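PDB 2BVY: beta-1,4-mannanase from Cellulomonas fimi, which acts as an endo-mannanase, cutting beta-1,4 links within mannan chains, its family 26 catalytic domain joined in this fragment to an immunoglobulin-like domain. Local coordinates for residues W69-I74 with V110-E115; T86-I91 with L148-E153; R171-N176 with E195-T200. One frame throughout, in Å; residues are numbered along the deposited sequence.

Followed from the N terminus, the chain opens interaction 1 at the end of strand 66-70 and interaction 2 at the start of helix 87-104. It then closes interaction 1 at 110-115, the end of strand 107-111 and the loop after it, and interaction 2 at 148-153, in helix 141-157. The two contacts therefore cross, the first joining strands of the barrel and the second the helices outside them; the salt bridge between Arg87 and Glu115 connects them directly. Interaction 3 follows in series, folding the loop 171-176 against helix 190-207. It meets interaction 1 where His113 and His174 adjoin at the cacodylate, and interaction 2 where Leu148 packs on Phe199 and Thr200.

Interaction 1: residues W69-I74 with V110-E115; sequences WDTLII and VSAHVE. With CAC (cacodylate ion), chain B.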
loop_
_atom_site.group_PDB
_atom_site.type_symbol
_atom_site.label_atom_id
_atom_site.label_comp_id
_atom_site.label_asym_id
_atom_site.label_seq_id
_atom_site.Cartn_x
_atom_site.Cartn_y
_atom_site.Cartn_z
ATOM N N TRP A 69 1.320 1.990 10.479
ATOM C CA TRP A 69 2.649 2.546 10.695
ATOM C C TRP A 69 3.182 3.128 9.393
ATOM O O TRP A 69 2.509 3.085 8.365
ATOM C CB TRP A 69 3.606 1.464 11.194
ATOM C CG TRP A 69 3.053 0.639 12.323
ATOM C CD1 TRP A 69 2.539 -0.630 12.243
ATOM C CD2 TRP A 69 2.960 1.023 13.700
ATOM N NE1 TRP A 69 2.138 -1.058 13.486
ATOM C CE2 TRP A 69 2.383 -0.065 14.399
ATOM C CE3 TRP A 69 3.304 2.178 14.411
ATOM C CZ2 TRP A 69 2.148 -0.030 15.782
ATOM C CZ3 TRP A 69 3.067 2.214 15.793
ATOM C CH2 TRP A 69 2.496 1.114 16.458
ATOM N N ASP A 70 4.402 3.656 9.432
ATOM C CA ASP A 70 4.982 4.246 8.236
ATOM C C ASP A 70 6.509 4.189 8.230
ATOM O O ASP A 70 7.138 4.373 9.264
ATOM C CB ASP A 70 4.519 5.699 8.126
ATOM C CG ASP A 70 4.667 6.243 6.729
ATOM O OD1 ASP A 70 5.805 6.589 6.330
ATOM O OD2 ASP A 70 3.641 6.304 6.021
ATOM N N THR A 71 7.102 3.951 7.063
ATOM C CA THR A 71 8.556 3.885 6.961
ATOM C C THR A 71 9.237 5.182 7.403
ATOM O O THR A 71 10.463 5.252 7.462
ATOM C CB THR A 71 9.019 3.530 5.525
ATOM O OG1 THR A 71 8.431 4.435 4.586
ATOM C CG2 THR A 71 8.617 2.109 5.176
ATOM N N LEU A 72 8.452 6.214 7.702
ATOM C CA LEU A 72 9.027 7.464 8.193
ATOM C C LEU A 72 9.666 7.142 9.551
ATOM O O LEU A 72 10.533 7.865 10.023
ATOM C CB LEU A 72 7.950 8.542 8.376
ATOM C CG LEU A 72 7.496 9.358 7.162
ATOM C CD1 LEU A 72 6.312 10.240 7.541
ATOM C CD2 LEU A 72 8.652 10.211 6.657
ATOM N N ILE A 73 9.217 6.054 10.174
ATOM C CA ILE A 73 9.758 5.607 11.457
ATOM C C ILE A 73 11.221 5.209 11.235
ATOM O O ILE A 73 12.113 5.627 11.968
ATOM C CB ILE A 73 8.992 4.376 11.984
ATOM C CG1 ILE A 73 7.553 4.762 12.341
ATOM C CG2 ILE A 73 9.723 3.782 13.188
ATOM C CD1 ILE A 73 6.681 3.580 12.753
ATOM N N ILE A 74 11.449 4.393 10.210
ATOM C CA ILE A 74 12.787 3.946 9.863
ATOM C C ILE A 74 13.686 5.160 9.620
ATOM O O ILE A 74 14.801 5.230 10.138
ATOM C CB ILE A 74 12.746 3.062 8.599
ATOM C CG1 ILE A 74 11.861 1.841 8.866
ATOM C CG2 ILE A 74 14.159 2.642 8.200
ATOM C CD1 ILE A 74 11.693 0.919 7.679
ATOM N N VAL A 110 1.530 -1.053 6.986
ATOM C CA VAL A 110 2.599 -0.077 6.859
ATOM C C VAL A 110 2.546 0.699 5.550
ATOM O O VAL A 110 2.570 0.114 4.465
ATOM C CB VAL A 110 3.976 -0.767 6.961
ATOM C CG1 VAL A 110 5.095 0.256 6.761
ATOM C CG2 VAL A 110 4.102 -1.475 8.304
ATOM N N SER A 111 2.460 2.019 5.656
ATOM C CA SER A 111 2.460 2.862 4.473
ATOM C C SER A 111 3.900 3.370 4.338
ATOM O O SER A 111 4.754 3.066 5.180
ATOM C CB SER A 111 1.474 4.017 4.639
ATOM O OG SER A 111 1.686 4.689 5.863
ATOM N N ALA A 112 4.188 4.128 3.290
ATOM C CA ALA A 112 5.548 4.614 3.097
ATOM C C ALA A 112 5.626 5.995 2.463
ATOM O O ALA A 112 5.556 6.123 1.243
ATOM C CB ALA A 112 6.335 3.608 2.246
ATOM N N HIS A 113 5.757 7.024 3.294
ATOM C CA HIS A 113 5.890 8.393 2.799
ATOM C C HIS A 113 7.389 8.580 2.558
ATOM O O HIS A 113 8.081 9.261 3.322
ATOM C CB HIS A 113 5.383 9.386 3.845
ATOM C CG HIS A 113 3.894 9.396 3.992
ATOM N ND1 HIS A 113 3.190 8.346 4.542
ATOM C CD2 HIS A 113 2.967 10.313 3.616
ATOM C CE1 HIS A 113 1.897 8.613 4.498
ATOM N NE2 HIS A 113 1.734 9.799 3.941
ATOM N N VAL A 114 7.875 7.951 1.490
ATOM C CA VAL A 114 9.293 7.962 1.138
ATOM C C VAL A 114 9.928 9.327 0.911
ATOM O O VAL A 114 9.387 10.182 0.210
ATOM C CB VAL A 114 9.549 7.099 -0.115
ATOM C CG1 VAL A 114 11.037 6.917 -0.327
ATOM C CG2 VAL A 114 8.855 5.749 0.031
ATOM N N GLU A 115 11.089 9.518 1.522
ATOM C CA GLU A 115 11.849 10.757 1.388
ATOM C C GLU A 115 12.186 10.976 -0.084
ATOM O O GLU A 115 12.317 10.013 -0.847
ATOM C CB GLU A 115 13.149 10.637 2.173
ATOM C CG GLU A 115 13.971 9.422 1.753
ATOM C CD GLU A 115 15.211 9.229 2.610
ATOM O OE1 GLU A 115 16.043 10.163 2.661
ATOM O OE2 GLU A 115 15.353 8.148 3.230
HETATM AS AS CAC B . -1.888 10.892 4.000
HETATM O O1 CAC B . -3.155 11.223 2.954
HETATM O O2 CAC B . -1.437 9.356 3.757
HETATM C C1 CAC B . -0.398 11.998 3.630
HETATM C C2 CAC B . -2.466 11.018 5.800
#
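Both carboxylate oxygens of Asp70 are used: OD2 by Ser111 and the ring of His113, OD1 by the backbone of His113. OD2 of Asp70 accepts from ND1 of His113 at 2.6 Å and, from the opposite face of the carboxylate plane, from OG of Ser111, with OD2 and OG 2.5 Å apart. The histidine keeps OD2 at its edge, close to the ring plane, although ring and carboxylate are turned 46° against each other. OD1 of Asp70 receives the backbone N-H of His113 on its syn lone pair, 3.1 Å from N and almost straight at 178°. Three bonds to the one segment thus fix the rotation of the carboxylate, which reaches them because CG stands anti to the backbone N (chi1 -161°).

Around this carboxylate the backbones pair as parallel strands: Ser111 N donates to Trp69 O at 2.9 Å, and Thr71 N to Ser111 O at 3.1 Å. These are the ends of strands 66-70 and 107-111, successive strands of the TIM barrel joined through helix 87-104 as a beta-alpha-beta unit, and the active site lies at this end of the barrel. From Asp70 to Ile73 the first segment curls into a type I turn, which brings Leu72 CD1 to 3.9 Å from His113 CB. Beside it, OG1 of Thr71 lies against Ala112 while bonding to the hydroxyl of Tyr147.

Farther out, NE2 of His113 makes a weak hydrogen bond of 3.2 Å to O2 of the cacodylate, an ion probably from the crystallisation liquor. His174 and Phe123 each meet the imidazole edge-to-face. The side chain of His113 lies about 5 Å from that of Glu282, the predicted nucleophile.

Interaction 2: residues T86-I91 with L148-E153; sequences TRDENI and LDDIAE
The helical turns bearing Ile91 and Asp150 run in broadly the same direction, their axes approaching to 10.3 Å and crossing at -34°. At that spacing few side chains bridge the gap, and no direct hydrogen bond joins the segments. Ile91 fills the middle: with chi2 at 176° its chain is extended, and CD1 at the tip comes 3.8 Å from CB of Asp150 and 4.0 Å from CB of Glu153. The side chains of Arg87 and Asp150 cross at about a right angle, CD of Arg87 lying 3.6 Å from OD2 of Asp150. A water completes the link, accepting from NH1 of Arg87 and donating to OD2 of Asp150, each of these atoms 2.7 Å from the water oxygen. The same NH1 forms a salt bridge with Glu115, so the guanidinium also ties helix 87-104 to the loop beyond strand 107-111. With Asp150 reduced to an alanine, CB would still lie beneath Ile91, but the bridging water is likely to lose its acceptor and the methylenes of Arg87 some of their cover. The arrangement is that of neighbouring outer helices in a TIM barrel, each following its own strand and touching the next near the surface.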
loop_
_atom_site.group_PDB
_atom_site.type_symbol
_atom_site.label_atom_id
_atom_site.label_comp_id
_atom_site.label_asym_id
_atom_site.label_seq_id
_atom_site.Cartn_x
_atom_site.Cartn_y
_atom_site.Cartn_z
ATOM N N THR A 86 20.257 5.242 14.171
ATOM C CA THR A 86 20.663 4.749 12.862
ATOM C C THR A 86 19.368 4.095 12.387
ATOM O O THR A 86 18.509 3.758 13.203
ATOM C CB THR A 86 21.764 3.666 12.938
ATOM O OG1 THR A 86 21.260 2.513 13.625
ATOM C CG2 THR A 86 22.996 4.199 13.653
ATOM N N ARG A 87 19.213 3.917 11.085
ATOM C CA ARG A 87 17.988 3.317 10.588
ATOM C C ARG A 87 17.809 1.920 11.157
ATOM O O ARG A 87 16.688 1.446 11.314
ATOM C CB ARG A 87 17.988 3.317 9.058
ATOM C CG ARG A 87 18.146 4.723 8.531
ATOM C CD ARG A 87 17.403 4.971 7.246
ATOM N NE ARG A 87 17.325 6.403 6.979
ATOM C CZ ARG A 87 16.808 6.939 5.878
ATOM N NH1 ARG A 87 16.320 6.159 4.925
ATOM N NH2 ARG A 87 16.772 8.256 5.738
ATOM N N ASP A 88 18.916 1.273 11.500
ATOM C CA ASP A 88 18.844 -0.067 12.066
ATOM C C ASP A 88 18.214 -0.070 13.463
ATOM O O ASP A 88 17.429 -0.963 13.786
ATOM C CB ASP A 88 20.239 -0.696 12.090
ATOM C CG ASP A 88 20.639 -1.277 10.735
ATOM O OD1 ASP A 88 20.145 -0.786 9.693
ATOM O OD2 ASP A 88 21.458 -2.221 10.714
ATOM N N GLU A 89 18.544 0.918 14.292
ATOM C CA GLU A 89 17.945 0.976 15.621
ATOM C C GLU A 89 16.488 1.423 15.537
ATOM O O GLU A 89 15.660 1.014 16.353
ATOM C CB GLU A 89 18.735 1.897 16.558
ATOM C CG GLU A 89 19.590 2.937 15.878
ATOM C CD GLU A 89 20.739 3.396 16.768
ATOM O OE1 GLU A 89 21.385 2.526 17.388
ATOM O OE2 GLU A 89 21.005 4.617 16.841
ATOM N N ASN A 90 16.174 2.260 14.548
ATOM C CA ASN A 90 14.801 2.705 14.359
ATOM C C ASN A 90 13.997 1.487 13.933
ATOM O O ASN A 90 12.871 1.272 14.391
ATOM C CB ASN A 90 14.709 3.787 13.282
ATOM C CG ASN A 90 15.175 5.133 13.776
ATOM O OD1 ASN A 90 15.116 5.416 14.972
ATOM N ND2 ASN A 90 15.621 5.984 12.860
ATOM N N ILE A 91 14.593 0.682 13.059
ATOM C CA ILE A 91 13.939 -0.521 12.587
ATOM C C ILE A 91 13.622 -1.408 13.788
ATOM O O ILE A 91 12.527 -1.972 13.875
ATOM C CB ILE A 91 14.833 -1.275 11.576
ATOM C CG1 ILE A 91 14.931 -0.466 10.279
ATOM C CG2 ILE A 91 14.256 -2.651 11.281
ATOM C CD1 ILE A 91 15.870 -1.058 9.239
ATOM N N LEU A 148 14.418 -0.080 0.290
ATOM C CA LEU A 148 13.624 -1.297 0.304
ATOM C C LEU A 148 14.317 -2.375 1.138
ATOM O O LEU A 148 13.654 -3.240 1.708
ATOM C CB LEU A 148 13.381 -1.797 -1.128
ATOM C CG LEU A 148 12.567 -0.884 -2.065
ATOM C CD1 LEU A 148 12.301 -1.601 -3.375
ATOM C CD2 LEU A 148 11.239 -0.511 -1.419
ATOM N N ASP A 149 15.647 -2.321 1.215
ATOM C CA ASP A 149 16.388 -3.298 2.010
ATOM C C ASP A 149 16.047 -3.111 3.486
ATOM O O ASP A 149 15.847 -4.088 4.209
ATOM C CB ASP A 149 17.903 -3.158 1.797
ATOM C CG ASP A 149 18.386 -3.867 0.537
ATOM O OD1 ASP A 149 17.765 -4.880 0.147
ATOM O OD2 ASP A 149 19.395 -3.428 -0.057
ATOM N N ASP A 150 15.977 -1.860 3.930
ATOM C CA ASP A 150 15.624 -1.580 5.316
ATOM C C ASP A 150 14.213 -2.085 5.621
ATOM O O ASP A 150 13.954 -2.571 6.722
ATOM C CB ASP A 150 15.715 -0.084 5.616
ATOM C CG ASP A 150 17.144 0.372 5.862
ATOM O OD1 ASP A 150 18.020 -0.503 6.038
ATOM O OD2 ASP A 150 17.392 1.598 5.894
ATOM N N ILE A 151 13.308 -1.973 4.647
ATOM C CA ILE A 151 11.935 -2.450 4.818
ATOM C C ILE A 151 11.950 -3.980 4.905
ATOM O O ILE A 151 11.171 -4.580 5.653
ATOM C CB ILE A 151 11.040 -2.010 3.635
ATOM C CG1 ILE A 151 10.885 -0.487 3.656
ATOM C CG2 ILE A 151 9.684 -2.728 3.691
ATOM C CD1 ILE A 151 10.037 0.075 2.532
ATOM N N ALA A 152 12.836 -4.607 4.136
ATOM C CA ALA A 152 12.962 -6.061 4.160
ATOM C C ALA A 152 13.463 -6.441 5.562
ATOM O O ALA A 152 13.028 -7.439 6.141
ATOM C CB ALA A 152 13.948 -6.524 3.081
ATOM N N GLU A 153 14.375 -5.632 6.102
ATOM C CA GLU A 153 14.898 -5.856 7.448
ATOM C C GLU A 153 13.734 -5.783 8.440
ATOM O O GLU A 153 13.597 -6.637 9.314
ATOM C CB GLU A 153 15.937 -4.791 7.816
ATOM C CG GLU A 153 17.319 -5.010 7.230
ATOM C CD GLU A 153 17.970 -6.285 7.735
ATOM O OE1 GLU A 153 17.896 -6.549 8.955
ATOM O OE2 GLU A 153 18.563 -7.018 6.916
HETATM O O HOH W 1 16.060 3.461 4.559
#

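Interaction 3: residues R171-N176 with E195-T200; sequences RPWHEN and ELYRFT. With CAC (cacodylate ion), chain B.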
loop_
_atom_site.group_PDB
_atom_site.type_symbol
_atom_site.label_atom_id
_atom_site.label_comp_id
_atom_site.label_asym_id
_atom_site.label_seq_id
_atom_site.Cartn_x
_atom_site.Cartn_y
_atom_site.Cartn_z
ATOM N N ARG A 171 1.450 -1.056 2.135
ATOM C CA ARG A 171 0.765 -0.182 1.176
ATOM C C ARG A 171 1.658 0.954 0.685
ATOM O O ARG A 171 1.528 2.093 1.141
ATOM C CB ARG A 171 -0.487 0.401 1.842
ATOM C CG ARG A 171 -1.362 1.284 0.959
ATOM C CD ARG A 171 -2.659 1.648 1.707
ATOM N NE ARG A 171 -2.392 2.414 2.920
ATOM C CZ ARG A 171 -2.509 3.734 3.011
ATOM N NH1 ARG A 171 -2.899 4.441 1.964
ATOM N NH2 ARG A 171 -2.213 4.350 4.149
ATOM N N PRO A 172 2.551 0.669 -0.281
ATOM C CA PRO A 172 3.484 1.659 -0.845
ATOM C C PRO A 172 2.932 2.482 -2.010
ATOM O O PRO A 172 1.985 2.065 -2.683
ATOM C CB PRO A 172 4.643 0.790 -1.302
ATOM C CG PRO A 172 3.895 -0.385 -1.896
ATOM C CD PRO A 172 2.758 -0.653 -0.906
ATOM N N TRP A 173 3.538 3.647 -2.238
ATOM C CA TRP A 173 3.167 4.528 -3.349
ATOM C C TRP A 173 1.670 4.833 -3.448
ATOM O O TRP A 173 1.092 4.802 -4.535
ATOM C CB TRP A 173 3.648 3.891 -4.663
ATOM C CG TRP A 173 5.012 3.277 -4.538
ATOM C CD1 TRP A 173 5.342 1.964 -4.708
ATOM C CD2 TRP A 173 6.220 3.951 -4.159
ATOM N NE1 TRP A 173 6.683 1.778 -4.454
ATOM C CE2 TRP A 173 7.243 2.980 -4.115
ATOM C CE3 TRP A 173 6.534 5.283 -3.847
ATOM C CZ2 TRP A 173 8.567 3.297 -3.771
ATOM C CZ3 TRP A 173 7.851 5.599 -3.502
ATOM C CH2 TRP A 173 8.849 4.604 -3.468
ATOM N N HIS A 174 1.051 5.154 -2.319
ATOM C CA HIS A 174 -0.375 5.436 -2.293
ATOM C C HIS A 174 -0.733 6.814 -2.849
ATOM O O HIS A 174 0.131 7.682 -3.026
ATOM C CB HIS A 174 -0.885 5.325 -0.859
ATOM C CG HIS A 174 -0.311 6.358 0.059
ATOM N ND1 HIS A 174 1.047 6.534 0.220
ATOM C CD2 HIS A 174 -0.909 7.265 0.865
ATOM C CE1 HIS A 174 1.260 7.506 1.090
ATOM N NE2 HIS A 174 0.090 7.965 1.497
ATOM N N GLU A 175 -2.021 6.995 -3.124
ATOM C CA GLU A 175 -2.553 8.262 -3.632
ATOM C C GLU A 175 -1.780 8.835 -4.815
ATOM O O GLU A 175 -1.594 10.049 -4.924
ATOM C CB GLU A 175 -2.605 9.287 -2.491
ATOM C CG GLU A 175 -3.658 8.956 -1.438
ATOM C CD GLU A 175 -3.544 9.807 -0.194
ATOM O OE1 GLU A 175 -3.151 10.990 -0.310
ATOM O OE2 GLU A 175 -3.855 9.295 0.905
ATOM N N ASN A 176 -1.347 7.951 -5.702
ATOM C CA ASN A 176 -0.596 8.344 -6.880
ATOM C C ASN A 176 -1.483 8.980 -7.946
ATOM O O ASN A 176 -0.982 9.447 -8.960
ATOM C CB ASN A 176 0.096 7.125 -7.476
ATOM C CG ASN A 176 -0.879 5.999 -7.782
ATOM O OD1 ASN A 176 -1.480 5.413 -6.876
ATOM N ND2 ASN A 176 -1.043 5.695 -9.059
ATOM N N GLU A 195 5.558 0.233 -13.105
ATOM C CA GLU A 195 6.843 -0.436 -12.985
ATOM C C GLU A 195 7.441 -0.185 -11.610
ATOM O O GLU A 195 8.075 -1.073 -11.029
ATOM C CB GLU A 195 7.796 0.001 -14.101
ATOM C CG GLU A 195 7.363 -0.473 -15.507
ATOM C CD GLU A 195 6.937 -1.946 -15.560
ATOM O OE1 GLU A 195 7.596 -2.788 -14.920
ATOM O OE2 GLU A 195 5.950 -2.270 -16.257
ATOM N N LEU A 196 7.232 1.012 -11.069
ATOM C CA LEU A 196 7.745 1.307 -9.730
ATOM C C LEU A 196 7.098 0.356 -8.722
ATOM O O LEU A 196 7.781 -0.281 -7.917
ATOM C CB LEU A 196 7.434 2.749 -9.330
ATOM C CG LEU A 196 7.822 3.160 -7.905
ATOM C CD1 LEU A 196 9.302 2.881 -7.669
ATOM C CD2 LEU A 196 7.514 4.643 -7.697
ATOM N N TYR A 197 5.773 0.254 -8.776
ATOM C CA TYR A 197 5.062 -0.622 -7.849
ATOM C C TYR A 197 5.461 -2.087 -8.080
ATOM O O TYR A 197 5.768 -2.810 -7.131
ATOM C CB TYR A 197 3.543 -0.426 -7.997
ATOM C CG TYR A 197 2.730 -1.045 -6.878
ATOM C CD1 TYR A 197 2.471 -2.416 -6.854
ATOM C CD2 TYR A 197 2.264 -0.264 -5.816
ATOM C CE1 TYR A 197 1.773 -2.999 -5.804
ATOM C CE2 TYR A 197 1.566 -0.837 -4.755
ATOM C CZ TYR A 197 1.326 -2.207 -4.757
ATOM O OH TYR A 197 0.647 -2.790 -3.713
ATOM N N ARG A 198 5.483 -2.519 -9.339
ATOM C CA ARG A 198 5.866 -3.896 -9.650
ATOM C C ARG A 198 7.284 -4.221 -9.160
ATOM O O ARG A 198 7.518 -5.276 -8.568
ATOM C CB ARG A 198 5.758 -4.149 -11.158
ATOM C CG ARG A 198 4.327 -4.171 -11.664
ATOM C CD ARG A 198 4.262 -4.061 -13.183
ATOM N NE ARG A 198 2.882 -4.027 -13.654
ATOM C CZ ARG A 198 2.508 -3.659 -14.880
ATOM N NH1 ARG A 198 3.412 -3.282 -15.778
ATOM N NH2 ARG A 198 1.223 -3.675 -15.213
ATOM N N PHE A 199 8.227 -3.314 -9.395
ATOM C CA PHE A 199 9.597 -3.542 -8.951
ATOM C C PHE A 199 9.648 -3.686 -7.436
ATOM O O PHE A 199 10.390 -4.512 -6.900
ATOM C CB PHE A 199 10.514 -2.385 -9.357
ATOM C CG PHE A 199 11.841 -2.416 -8.662
ATOM C CD1 PHE A 199 12.817 -3.341 -9.039
ATOM C CD2 PHE A 199 12.094 -1.571 -7.585
ATOM C CE1 PHE A 199 14.022 -3.426 -8.352
ATOM C CE2 PHE A 199 13.296 -1.647 -6.889
ATOM C CZ PHE A 199 14.264 -2.578 -7.273
ATOM N N THR A 200 8.866 -2.861 -6.745
ATOM C CA THR A 200 8.828 -2.905 -5.292
ATOM C C THR A 200 8.355 -4.277 -4.802
ATOM O O THR A 200 8.922 -4.839 -3.871
ATOM C CB THR A 200 7.896 -1.813 -4.729
ATOM O OG1 THR A 200 8.321 -0.530 -5.206
ATOM C CG2 THR A 200 7.933 -1.819 -3.210
HETATM AS AS CAC B . -1.888 10.892 4.000
HETATM O O1 CAC B . -3.155 11.223 2.954
HETATM O O2 CAC B . -1.437 9.356 3.757
HETATM C C1 CAC B . -0.398 11.998 3.630
HETATM C C2 CAC B . -2.466 11.018 5.800
#
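Trp173 lays its indole against Leu196 and Thr200. In Leu196 the first two torsions act together (chi1 175°, chi2 55°) to set CD2 over one face of the indole, 3.9 Å from the centroid of the six-membered ring, in a CH-pi contact. At the indole edge, NE1 of Trp173 donates to OG1 of Thr200 at 2.9 Å, with the oxygen near the ring plane. That hydroxyl in turn donates a hydrogen bond to Leu196 O, 2.8 Å from OG1, so it is satisfied both as acceptor and as donor. Bond at the edge and methyl over the face together hold the indole's rotation. The backbone N-H of Thr200 reaches the same carbonyl from its other face.

Tyr197 swings its ring out on the side away from its own backbone N (chi1 -167°) and brings CE2 to 3.7 Å from CG of Pro172, the two side chains crossing at about a right angle. Pro172 O sits at the edge of this ring.

His174, next in the loop, points the other way and donates from NE2 to O2 of the cacodylate at 3.1 Å; Glu175 after it is the predicted proton donor. The loop is thus seated on helix 190-207, with Leu144 of helix 141-157 touching both Trp173 and Leu196, helix 130-134 also packing on Leu196, and the hydroxyl of Tyr197 bonded to Ala216 O in strand 213-217.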